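Local coordinates for GH86A beta-porphyranase (Bacteroides plebeius, PDB 4AW7), which cleaves the sulfated red-seaweed polysaccharide porphyran at beta-D-galactopyranose-(1->4)-alpha-L-galactopyranose-6-sulfate linkages, releasing mostly a sulfated disaccharide, at residues A[165-176]-A[214-223]; A[88-98]-A[126-135]. All coordinates share one frame; numbering follows the deposited sequence. Where two conformers were deposited one is given.

Interaction 1 (A[165-176]-A[214-223]); sequences ELMVDFYASIGK and MFIDRAGAYM
With CG anti to the backbone N (chi1 -173°) and the chain extended as far as NE, Arg218 reaches helix 165-176 and grips Asp169 side-on. Its NE meets Asp169 OD1 at 2.8 Å and its NH2 meets Asp169 OD2 at 2.9 Å, both nearly straight and on the syn sides of the carboxylate but tilted out of its plane, while both oxygens stay near the guanidinium plane. Glu165 lays CB and CG over one face of the guanidinium; its carboxylate, hydrogen-bonded to Gln161, adds a long salt bridge to NH1 through charge alone, and a water on OE1 reaches NH2 weakly. An alanine at Arg218 is likely to leave the Asp169 carboxylate without its mate and the Glu165 methylenes without a surface. Deeper in, Val168 fits as a knob among Met214, Phe215, Arg218 and Ala219, its CG1 3.6 Å from Ala219 CB. The edge of Phe215 meets the face of Tyr171, planes at 86°, its CE1 3.7 Å from Tyr171 CG. Farther along, Gly175 CA lies 3.4 Å from Tyr222 O, where a side chain would clash. Helices 165-176 and 214-219 cross at -45° as neighbouring outer helices of a (beta/alpha)8-type catalytic barrel.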
loop_
_atom_site.group_PDB
_atom_site.type_symbol
_atom_site.label_atom_id
_atom_site.label_comp_id
_atom_site.label_asym_id
_atom_site.label_seq_id
_atom_site.Cartn_x
_atom_site.Cartn_y
_atom_site.Cartn_z
ATOM N N GLU A 165 20.091 4.625 -13.962
ATOM C CA GLU A 165 19.693 4.190 -15.285
ATOM C C GLU A 165 20.044 2.715 -15.545
ATOM O O GLU A 165 19.256 1.964 -16.125
ATOM C CB GLU A 165 20.284 5.104 -16.371
ATOM C CG GLU A 165 19.687 6.491 -16.362
ATOM C CD GLU A 165 20.393 7.498 -17.224
ATOM O OE1 GLU A 165 21.447 7.155 -17.795
ATOM O OE2 GLU A 165 19.908 8.636 -17.307
ATOM N N LEU A 166 21.223 2.279 -15.116
ATOM C CA LEU A 166 21.623 0.869 -15.228
ATOM C C LEU A 166 20.662 -0.024 -14.414
ATOM O O LEU A 166 20.240 -1.090 -14.898
ATOM C CB LEU A 166 23.076 0.693 -14.758
ATOM C CG LEU A 166 23.638 -0.743 -14.783
ATOM C CD1 LEU A 166 23.587 -1.293 -16.234
ATOM C CD2 LEU A 166 25.034 -0.759 -14.231
ATOM N N MET A 167 20.292 0.401 -13.220
ATOM C CA MET A 167 19.354 -0.374 -12.383
ATOM C C MET A 167 17.999 -0.492 -13.079
ATOM O O MET A 167 17.370 -1.560 -13.046
ATOM C CB MET A 167 19.244 0.323 -11.040
ATOM C CG MET A 167 20.454 0.156 -10.169
ATOM S SD MET A 167 20.462 1.338 -8.781
ATOM C CE MET A 167 21.643 0.541 -7.673
ATOM N N VAL A 168 17.552 0.576 -13.704
ATOM C CA VAL A 168 16.301 0.540 -14.440
ATOM C C VAL A 168 16.410 -0.382 -15.656
ATOM O O VAL A 168 15.485 -1.135 -15.954
ATOM C CB VAL A 168 15.811 1.943 -14.807
ATOM C CG1 VAL A 168 14.547 1.907 -15.667
ATOM C CG2 VAL A 168 15.548 2.767 -13.517
ATOM N N ASP A 169 17.553 -0.349 -16.367
ATOM C CA ASP A 169 17.758 -1.227 -17.508
ATOM C C ASP A 169 17.769 -2.706 -17.089
ATOM O O ASP A 169 17.309 -3.570 -17.834
ATOM C CB ASP A 169 19.062 -0.851 -18.216
ATOM C CG ASP A 169 18.975 0.429 -18.992
ATOM O OD1 ASP A 169 17.866 0.927 -19.289
ATOM O OD2 ASP A 169 20.077 0.957 -19.347
ATOM N N PHE A 170 18.306 -2.984 -15.911
ATOM C CA PHE A 170 18.318 -4.327 -15.312
ATOM C C PHE A 170 16.867 -4.772 -15.112
ATOM O O PHE A 170 16.468 -5.853 -15.582
ATOM C CB PHE A 170 19.119 -4.227 -14.014
ATOM C CG PHE A 170 19.378 -5.506 -13.256
ATOM C CD1 PHE A 170 20.495 -6.267 -13.499
ATOM C CD2 PHE A 170 18.569 -5.863 -12.185
ATOM C CE1 PHE A 170 20.789 -7.367 -12.730
ATOM C CE2 PHE A 170 18.859 -6.933 -11.401
ATOM C CZ PHE A 170 19.965 -7.718 -11.683
ATOM N N TYR A 171 16.069 -3.934 -14.457
ATOM C CA TYR A 171 14.641 -4.230 -14.319
ATOM C C TYR A 171 13.957 -4.504 -15.675
ATOM O O TYR A 171 13.204 -5.479 -15.843
ATOM C CB TYR A 171 13.904 -3.078 -13.631
ATOM C CG TYR A 171 13.747 -3.168 -12.128
ATOM C CD1 TYR A 171 12.632 -3.767 -11.568
ATOM C CD2 TYR A 171 14.655 -2.593 -11.239
ATOM C CE1 TYR A 171 12.458 -3.859 -10.222
ATOM C CE2 TYR A 171 14.471 -2.655 -9.866
ATOM C CZ TYR A 171 13.344 -3.284 -9.353
ATOM O OH TYR A 171 13.063 -3.385 -8.010
ATOM N N ALA A 172 14.202 -3.626 -16.648
ATOM C CA ALA A 172 13.541 -3.725 -17.942
ATOM C C ALA A 172 13.886 -5.028 -18.632
ATOM O O ALA A 172 13.005 -5.706 -19.168
ATOM C CB ALA A 172 13.932 -2.536 -18.849
ATOM N N SER A 173 15.164 -5.391 -18.610
ATOM C CA SER A 173 15.596 -6.608 -19.239
ATOM C C SER A 173 14.936 -7.830 -18.614
ATOM O O SER A 173 14.544 -8.788 -19.277
ATOM C CB SER A 173 17.124 -6.710 -19.179
ATOM O OG SER A 173 17.524 -7.926 -19.769
ATOM N N ILE A 174 14.813 -7.818 -17.301
ATOM C CA ILE A 174 14.212 -8.940 -16.580
ATOM C C ILE A 174 12.755 -9.068 -16.996
ATOM O O ILE A 174 12.295 -10.175 -17.322
ATOM C CB ILE A 174 14.367 -8.771 -15.056
ATOM C CG1 ILE A 174 15.839 -8.976 -14.664
ATOM C CG2 ILE A 174 13.415 -9.742 -14.314
ATOM C CD1 ILE A 174 16.204 -8.493 -13.292
ATOM N N GLY A 175 12.012 -7.964 -16.962
ATOM C CA GLY A 175 10.599 -8.012 -17.374
ATOM C C GLY A 175 10.460 -8.511 -18.811
ATOM O O GLY A 175 9.622 -9.357 -19.110
ATOM N N LYS A 176 11.294 -8.002 -19.704
ATOM C CA LYS A 176 11.209 -8.393 -21.101
ATOM C C LYS A 176 11.444 -9.883 -21.265
ATOM O O LYS A 176 10.667 -10.595 -21.970
ATOM C CB LYS A 176 12.226 -7.619 -21.924
ATOM C CG LYS A 176 12.089 -7.905 -23.410
ATOM C CD LYS A 176 13.141 -7.130 -24.205
ATOM C CE LYS A 176 14.546 -7.707 -23.977
ATOM N NZ LYS A 176 15.611 -7.108 -24.859
ATOM N N MET A 214 11.141 8.307 -14.510
ATOM C CA MET A 214 12.148 7.681 -15.340
ATOM C C MET A 214 11.972 6.167 -15.360
ATOM O O MET A 214 12.055 5.541 -16.421
ATOM C CB MET A 214 13.536 8.094 -14.854
ATOM C CG MET A 214 14.702 7.544 -15.697
ATOM S SD MET A 214 15.283 5.929 -15.219
ATOM C CE MET A 214 16.266 6.374 -13.762
ATOM N N PHE A 215 11.666 5.568 -14.204
ATOM C CA PHE A 215 11.398 4.138 -14.151
ATOM C C PHE A 215 10.220 3.741 -15.010
ATOM O O PHE A 215 10.297 2.780 -15.806
ATOM C CB PHE A 215 11.185 3.684 -12.697
ATOM C CG PHE A 215 10.999 2.217 -12.574
ATOM C CD1 PHE A 215 12.081 1.367 -12.639
ATOM C CD2 PHE A 215 9.724 1.651 -12.434
ATOM C CE1 PHE A 215 11.917 -0.003 -12.611
ATOM C CE2 PHE A 215 9.567 0.280 -12.399
ATOM C CZ PHE A 215 10.669 -0.548 -12.495
ATOM N N ILE A 216 9.114 4.462 -14.865
ATOM C CA ILE A 216 7.941 4.178 -15.657
ATOM C C ILE A 216 8.239 4.320 -17.151
ATOM O O ILE A 216 7.831 3.481 -17.957
ATOM C CB ILE A 216 6.732 5.021 -15.213
ATOM C CG1 ILE A 216 6.318 4.622 -13.782
ATOM C CG2 ILE A 216 5.560 4.855 -16.171
ATOM C CD1 ILE A 216 5.286 5.532 -13.138
ATOM N N ASP A 217 8.971 5.361 -17.528
ATOM C CA ASP A 217 9.289 5.588 -18.944
ATOM C C ASP A 217 10.213 4.522 -19.516
ATOM O O ASP A 217 10.032 4.072 -20.637
ATOM C CB ASP A 217 9.940 6.972 -19.100
ATOM C CG ASP A 217 8.976 8.108 -18.919
ATOM O OD1 ASP A 217 7.734 7.914 -19.073
ATOM O OD2 ASP A 217 9.463 9.238 -18.670
ATOM N N ARG A 218 11.221 4.120 -18.772
ATOM C CA ARG A 218 12.325 3.332 -19.290
ATOM C C ARG A 218 12.158 1.824 -19.052
ATOM O O ARG A 218 12.605 1.021 -19.850
ATOM C CB ARG A 218 13.639 3.842 -18.689
ATOM C CG ARG A 218 14.934 3.277 -19.195
ATOM C CD ARG A 218 16.079 4.197 -18.759
ATOM N NE ARG A 218 17.361 3.657 -19.166
ATOM C CZ ARG A 218 18.385 4.393 -19.583
ATOM N NH1 ARG A 218 18.289 5.717 -19.647
ATOM N NH2 ARG A 218 19.521 3.796 -19.920
ATOM N N ALA A 219 11.522 1.419 -17.960
ATOM C CA ALA A 219 11.197 0.023 -17.671
ATOM C C ALA A 219 9.705 -0.295 -17.594
ATOM O O ALA A 219 9.349 -1.480 -17.610
ATOM C CB ALA A 219 11.872 -0.416 -16.362
ATOM N N GLY A 220 8.841 0.712 -17.518
ATOM C CA GLY A 220 7.449 0.448 -17.210
ATOM C C GLY A 220 6.697 -0.398 -18.188
ATOM O O GLY A 220 5.820 -1.135 -17.789
ATOM N N ALA A 221 7.049 -0.332 -19.464
ATOM C CA ALA A 221 6.400 -1.172 -20.456
ATOM C C ALA A 221 6.582 -2.662 -20.166
ATOM O O ALA A 221 5.775 -3.464 -20.594
ATOM C CB ALA A 221 6.929 -0.854 -21.864
ATOM N N TYR A 222 7.662 -3.024 -19.487
ATOM C CA TYR A 222 8.071 -4.381 -19.198
ATOM C C TYR A 222 7.663 -4.841 -17.798
ATOM O O TYR A 222 7.926 -5.978 -17.446
ATOM C CB TYR A 222 9.584 -4.519 -19.335
ATOM C CG TYR A 222 10.094 -3.992 -20.659
ATOM C CD1 TYR A 222 9.914 -4.713 -21.829
ATOM C CD2 TYR A 222 10.702 -2.754 -20.734
ATOM C CE1 TYR A 222 10.373 -4.217 -23.053
ATOM C CE2 TYR A 222 11.163 -2.247 -21.944
ATOM C CZ TYR A 222 10.981 -2.974 -23.108
ATOM O OH TYR A 222 11.438 -2.489 -24.324
ATOM N N MET A 223 7.039 -3.951 -17.028
ATOM C CA MET A 223 6.563 -4.279 -15.684
ATOM C C MET A 223 5.101 -4.624 -15.701
ATOM O O MET A 223 4.304 -4.026 -16.417
ATOM C CB MET A 223 6.719 -3.063 -14.756
ATOM C CG MET A 223 8.189 -2.611 -14.513
ATOM S SD MET A 223 9.224 -3.852 -13.719
ATOM C CE MET A 223 10.198 -4.474 -15.143
HETATM O O HOH W 1 22.466 5.310 -19.186
#

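Interaction 2 (A[88-98]-A[126-135]); sequences YPQMKPYSGNI and WSAEYYSNSE
A long irregular connection laid along the end of a barrel helix is the element at work here: loop 88-98 runs alongside the last turns of helix 120-132 and its exit, in the same direction, close to the substrate-binding residues Lys81 and Trp72. At one end Tyr88 forms an offset stack on the five-membered ring of Trp126, planes at 8° and centroids 4.4 Å apart, while Trp126 CB lies over the Tyr88 ring. Pro89 CD sits over the six-membered ring on the same face of the indole, and Tyr130 CB covers the opposite one. Met91, bent at chi2 (57°), brings its thioether obliquely to two rings: SD is 3.9 Å from Trp126 CH2, and CE is 3.7 Å from Tyr130 CD1. Asn133, the first residue to leave the helix, uses both ends of its amide. OD1 accepts from Tyr94 N at 2.8 Å on an in-plane lone pair, and ND2 donates to Glu129 O at 2.9 Å, so the amide is fixed in rotation and joins loop to helix. One water links Lys92 O to Asn133 O, another Asn97 O to Glu135 O. Helix 74-82 borders the aromatic end, where Pro74 O accepts from Trp126 NE1; at the other end Ile98 packs on Val137 of strand 136-142, and Glu135 shares backbone hydrogen bonds with Ser99 of strand 99-101.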
loop_
_atom_site.group_PDB
_atom_site.type_symbol
_atom_site.label_atom_id
_atom_site.label_comp_id
_atom_site.label_asym_id
_atom_site.label_seq_id
_atom_site.Cartn_x
_atom_site.Cartn_y
_atom_site.Cartn_z
ATOM N N TYR A 88 26.771 -16.218 -14.808
ATOM C CA TYR A 88 25.653 -17.107 -14.463
ATOM C C TYR A 88 26.005 -18.568 -14.753
ATOM O O TYR A 88 26.721 -18.867 -15.730
ATOM C CB TYR A 88 24.383 -16.641 -15.189
ATOM C CG TYR A 88 24.162 -15.180 -14.909
ATOM C CD1 TYR A 88 23.894 -14.739 -13.618
ATOM C CD2 TYR A 88 24.284 -14.236 -15.903
ATOM C CE1 TYR A 88 23.762 -13.384 -13.324
ATOM C CE2 TYR A 88 24.112 -12.892 -15.632
ATOM C CZ TYR A 88 23.882 -12.466 -14.314
ATOM O OH TYR A 88 23.744 -11.110 -14.034
ATOM N N PRO A 89 25.593 -19.467 -13.844
ATOM C CA PRO A 89 25.878 -20.904 -14.006
ATOM C C PRO A 89 24.895 -21.499 -15.001
ATOM O O PRO A 89 24.054 -20.795 -15.538
ATOM C CB PRO A 89 25.656 -21.446 -12.611
ATOM C CG PRO A 89 24.446 -20.606 -12.139
ATOM C CD PRO A 89 24.768 -19.205 -12.653
ATOM N N GLN A 90 25.035 -22.792 -15.324
ATOM C CA GLN A 90 23.987 -23.450 -16.104
ATOM C C GLN A 90 22.940 -24.004 -15.138
ATOM O O GLN A 90 23.259 -24.549 -14.085
ATOM C CB GLN A 90 24.527 -24.574 -17.014
ATOM C CG GLN A 90 25.866 -24.287 -17.718
ATOM C CD GLN A 90 25.722 -23.520 -19.019
ATOM O OE1 GLN A 90 25.350 -24.091 -20.055
ATOM N NE2 GLN A 90 26.042 -22.225 -18.985
ATOM N N MET A 91 21.684 -23.836 -15.497
ATOM C CA MET A 91 20.580 -24.317 -14.697
ATOM C C MET A 91 20.308 -25.771 -15.130
ATOM O O MET A 91 20.258 -26.046 -16.335
ATOM C CB MET A 91 19.393 -23.382 -14.961
ATOM C CG MET A 91 18.339 -23.356 -13.929
ATOM S SD MET A 91 18.918 -22.943 -12.313
ATOM C CE MET A 91 17.453 -23.419 -11.384
ATOM N N LYS A 92 20.190 -26.679 -14.157
ATOM C CA LYS A 92 19.743 -28.065 -14.428
ATOM C C LYS A 92 18.446 -27.994 -15.260
ATOM O O LYS A 92 17.460 -27.372 -14.840
ATOM C CB LYS A 92 19.543 -28.829 -13.106
ATOM C CG LYS A 92 19.140 -30.343 -13.229
ATOM C CD LYS A 92 19.034 -31.002 -11.835
ATOM C CE LYS A 92 18.242 -32.340 -11.837
ATOM N NZ LYS A 92 18.542 -33.242 -12.978
ATOM N N PRO A 93 18.432 -28.558 -16.470
ATOM C CA PRO A 93 17.218 -28.400 -17.257
ATOM C C PRO A 93 16.004 -29.031 -16.576
ATOM O O PRO A 93 16.104 -30.127 -15.977
ATOM C CB PRO A 93 17.547 -29.122 -18.565
ATOM C CG PRO A 93 19.027 -29.007 -18.648
ATOM C CD PRO A 93 19.494 -29.224 -17.252
ATOM N N TYR A 94 14.875 -28.334 -16.676
ATOM C CA TYR A 94 13.594 -28.805 -16.111
ATOM C C TYR A 94 12.481 -28.328 -17.034
ATOM O O TYR A 94 12.323 -27.133 -17.245
ATOM C CB TYR A 94 13.393 -28.299 -14.664
ATOM C CG TYR A 94 12.020 -28.606 -14.126
ATOM C CD1 TYR A 94 11.688 -29.896 -13.717
ATOM C CD2 TYR A 94 11.026 -27.624 -14.068
ATOM C CE1 TYR A 94 10.412 -30.189 -13.233
ATOM C CE2 TYR A 94 9.739 -27.915 -13.585
ATOM C CZ TYR A 94 9.446 -29.206 -13.167
ATOM O OH TYR A 94 8.184 -29.548 -12.691
ATOM N N SER A 95 11.664 -29.250 -17.546
ATOM C CA SER A 95 10.594 -28.934 -18.478
ATOM C C SER A 95 9.217 -29.375 -17.964
ATOM O O SER A 95 8.235 -29.331 -18.700
ATOM C CB SER A 95 10.875 -29.659 -19.791
ATOM O OG SER A 95 11.130 -31.022 -19.550
ATOM N N GLY A 96 9.148 -29.741 -16.692
ATOM C CA GLY A 96 7.879 -30.102 -16.084
ATOM C C GLY A 96 7.006 -28.905 -15.719
ATOM O O GLY A 96 7.266 -27.761 -16.101
ATOM N N ASN A 97 5.943 -29.185 -14.980
ATOM C CA ASN A 97 4.981 -28.186 -14.532
ATOM C C ASN A 97 5.662 -27.162 -13.608
ATOM O O ASN A 97 6.501 -27.511 -12.776
ATOM C CB ASN A 97 3.810 -28.859 -13.785
ATOM C CG ASN A 97 2.791 -27.868 -13.248
ATOM O OD1 ASN A 97 1.995 -27.309 -14.014
ATOM N ND2 ASN A 97 2.808 -27.636 -11.924
ATOM N N ILE A 98 5.282 -25.903 -13.788
ATOM C CA ILE A 98 5.704 -24.833 -12.878
ATOM C C ILE A 98 4.510 -24.434 -12.030
ATOM O O ILE A 98 3.486 -23.973 -12.523
ATOM C CB ILE A 98 6.265 -23.623 -13.622
ATOM C CG1 ILE A 98 7.438 -24.037 -14.505
ATOM C CG2 ILE A 98 6.691 -22.557 -12.613
ATOM C CD1 ILE A 98 8.099 -22.912 -15.257
ATOM N N TRP A 126 19.102 -14.633 -17.700
ATOM C CA TRP A 126 19.327 -15.525 -16.596
ATOM C C TRP A 126 18.083 -15.597 -15.716
ATOM O O TRP A 126 17.760 -16.673 -15.228
ATOM C CB TRP A 126 20.567 -15.132 -15.778
ATOM C CG TRP A 126 20.661 -15.869 -14.527
ATOM C CD1 TRP A 126 20.509 -15.366 -13.275
ATOM C CD2 TRP A 126 20.805 -17.296 -14.375
ATOM N NE1 TRP A 126 20.588 -16.361 -12.352
ATOM C CE2 TRP A 126 20.785 -17.564 -12.992
ATOM C CE3 TRP A 126 20.989 -18.362 -15.274
ATOM C CZ2 TRP A 126 20.895 -18.869 -12.482
ATOM C CZ3 TRP A 126 21.114 -19.650 -14.762
ATOM C CH2 TRP A 126 21.058 -19.890 -13.388
ATOM N N SER A 127 17.410 -14.479 -15.423
ATOM C CA SER A 127 16.214 -14.585 -14.594
ATOM C C SER A 127 15.235 -15.554 -15.222
ATOM O O SER A 127 14.636 -16.368 -14.523
ATOM C CB SER A 127 15.561 -13.224 -14.336
ATOM O OG SER A 127 14.988 -12.614 -15.488
ATOM N N ALA A 128 15.043 -15.446 -16.535
ATOM C CA ALA A 128 14.114 -16.340 -17.239
ATOM C C ALA A 128 14.591 -17.775 -17.264
ATOM O O ALA A 128 13.799 -18.685 -17.090
ATOM C CB ALA A 128 13.786 -15.826 -18.608
ATOM N N GLU A 129 15.895 -17.993 -17.419
ATOM C CA GLU A 129 16.408 -19.343 -17.399
ATOM C C GLU A 129 16.273 -19.990 -15.994
ATOM O O GLU A 129 15.876 -21.155 -15.870
ATOM C CB GLU A 129 17.848 -19.282 -17.917
ATOM C CG GLU A 129 18.636 -20.572 -17.899
ATOM C CD GLU A 129 18.218 -21.605 -18.941
ATOM O OE1 GLU A 129 17.329 -21.328 -19.765
ATOM O OE2 GLU A 129 18.838 -22.688 -18.926
ATOM N N TYR A 130 16.590 -19.234 -14.951
ATOM C CA TYR A 130 16.506 -19.700 -13.591
ATOM C C TYR A 130 15.052 -20.083 -13.270
ATOM O O TYR A 130 14.788 -21.204 -12.830
ATOM C CB TYR A 130 16.960 -18.575 -12.629
ATOM C CG TYR A 130 16.802 -18.927 -11.172
ATOM C CD1 TYR A 130 17.664 -19.817 -10.554
ATOM C CD2 TYR A 130 15.778 -18.362 -10.394
ATOM C CE1 TYR A 130 17.523 -20.126 -9.215
ATOM C CE2 TYR A 130 15.655 -18.670 -9.072
ATOM C CZ TYR A 130 16.516 -19.552 -8.484
ATOM O OH TYR A 130 16.407 -19.895 -7.159
ATOM N N TYR A 131 14.100 -19.182 -13.508
ATOM C CA TYR A 131 12.722 -19.463 -13.136
ATOM C C TYR A 131 12.046 -20.494 -14.042
ATOM O O TYR A 131 11.251 -21.303 -13.564
ATOM C CB TYR A 131 11.929 -18.160 -13.025
ATOM C CG TYR A 131 12.258 -17.335 -11.783
ATOM C CD1 TYR A 131 12.179 -17.886 -10.519
ATOM C CD2 TYR A 131 12.632 -15.996 -11.885
ATOM C CE1 TYR A 131 12.451 -17.147 -9.395
ATOM C CE2 TYR A 131 12.894 -15.237 -10.754
ATOM C CZ TYR A 131 12.823 -15.808 -9.523
ATOM O OH TYR A 131 13.086 -15.051 -8.383
ATOM N N SER A 132 12.326 -20.477 -15.343
ATOM C CA SER A 132 11.657 -21.421 -16.248
ATOM C C SER A 132 12.135 -22.847 -16.050
ATOM O O SER A 132 11.437 -23.777 -16.485
ATOM C CB SER A 132 11.764 -20.971 -17.699
ATOM O OG SER A 132 13.074 -21.096 -18.144
ATOM N N ASN A 133 13.268 -23.032 -15.389
ATOM C CA ASN A 133 13.757 -24.345 -15.024
ATOM C C ASN A 133 13.548 -24.673 -13.557
ATOM O O ASN A 133 14.267 -25.468 -12.962
ATOM C CB ASN A 133 15.233 -24.505 -15.437
ATOM C CG ASN A 133 15.385 -24.586 -16.935
ATOM O OD1 ASN A 133 15.186 -25.653 -17.524
ATOM N ND2 ASN A 133 15.744 -23.475 -17.558
ATOM N N SER A 134 12.573 -23.994 -12.942
ATOM C CA SER A 134 12.217 -24.251 -11.566
ATOM C C SER A 134 10.830 -24.872 -11.494
ATOM O O SER A 134 9.936 -24.488 -12.212
ATOM C CB SER A 134 12.197 -22.934 -10.769
ATOM O OG SER A 134 13.477 -22.318 -10.674
ATOM N N GLU A 135 10.658 -25.777 -10.540
ATOM C CA GLU A 135 9.351 -26.375 -10.293
ATOM C C GLU A 135 8.394 -25.451 -9.560
ATOM O O GLU A 135 7.182 -25.627 -9.661
ATOM C CB GLU A 135 9.451 -27.700 -9.524
ATOM C CG GLU A 135 9.975 -27.690 -8.135
ATOM C CD GLU A 135 10.211 -29.092 -7.547
ATOM O OE1 GLU A 135 10.084 -30.105 -8.287
ATOM O OE2 GLU A 135 10.535 -29.165 -6.324
HETATM O O HOH W 2 16.413 -27.159 -12.527
HETATM O O HOH W 3 5.452 -28.034 -9.997
#

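In the fold
Reading from the N terminus, the chain leaves helix 74-82 and enters loop 88-98. Interaction 2 closes when helix 120-132 returns to that loop, enclosing the short strands 99-101 and 104-106. After strand 136-142, helix 160-179 supplies the first half of interaction 1, completed beyond strand 189-195 by helix 212-219 and the turn after it. The two closures follow in series, neither nested nor crossed, each joining elements outside the parallel sheet. Their centres are 22 Å apart, yet they meet where Ile174 CG2 packs 3.5 Å from Ser127 OG. Helix 120-132 thus lies between its loop and helix 160-179, giving a continuous run of contacts as far as helix 212-219.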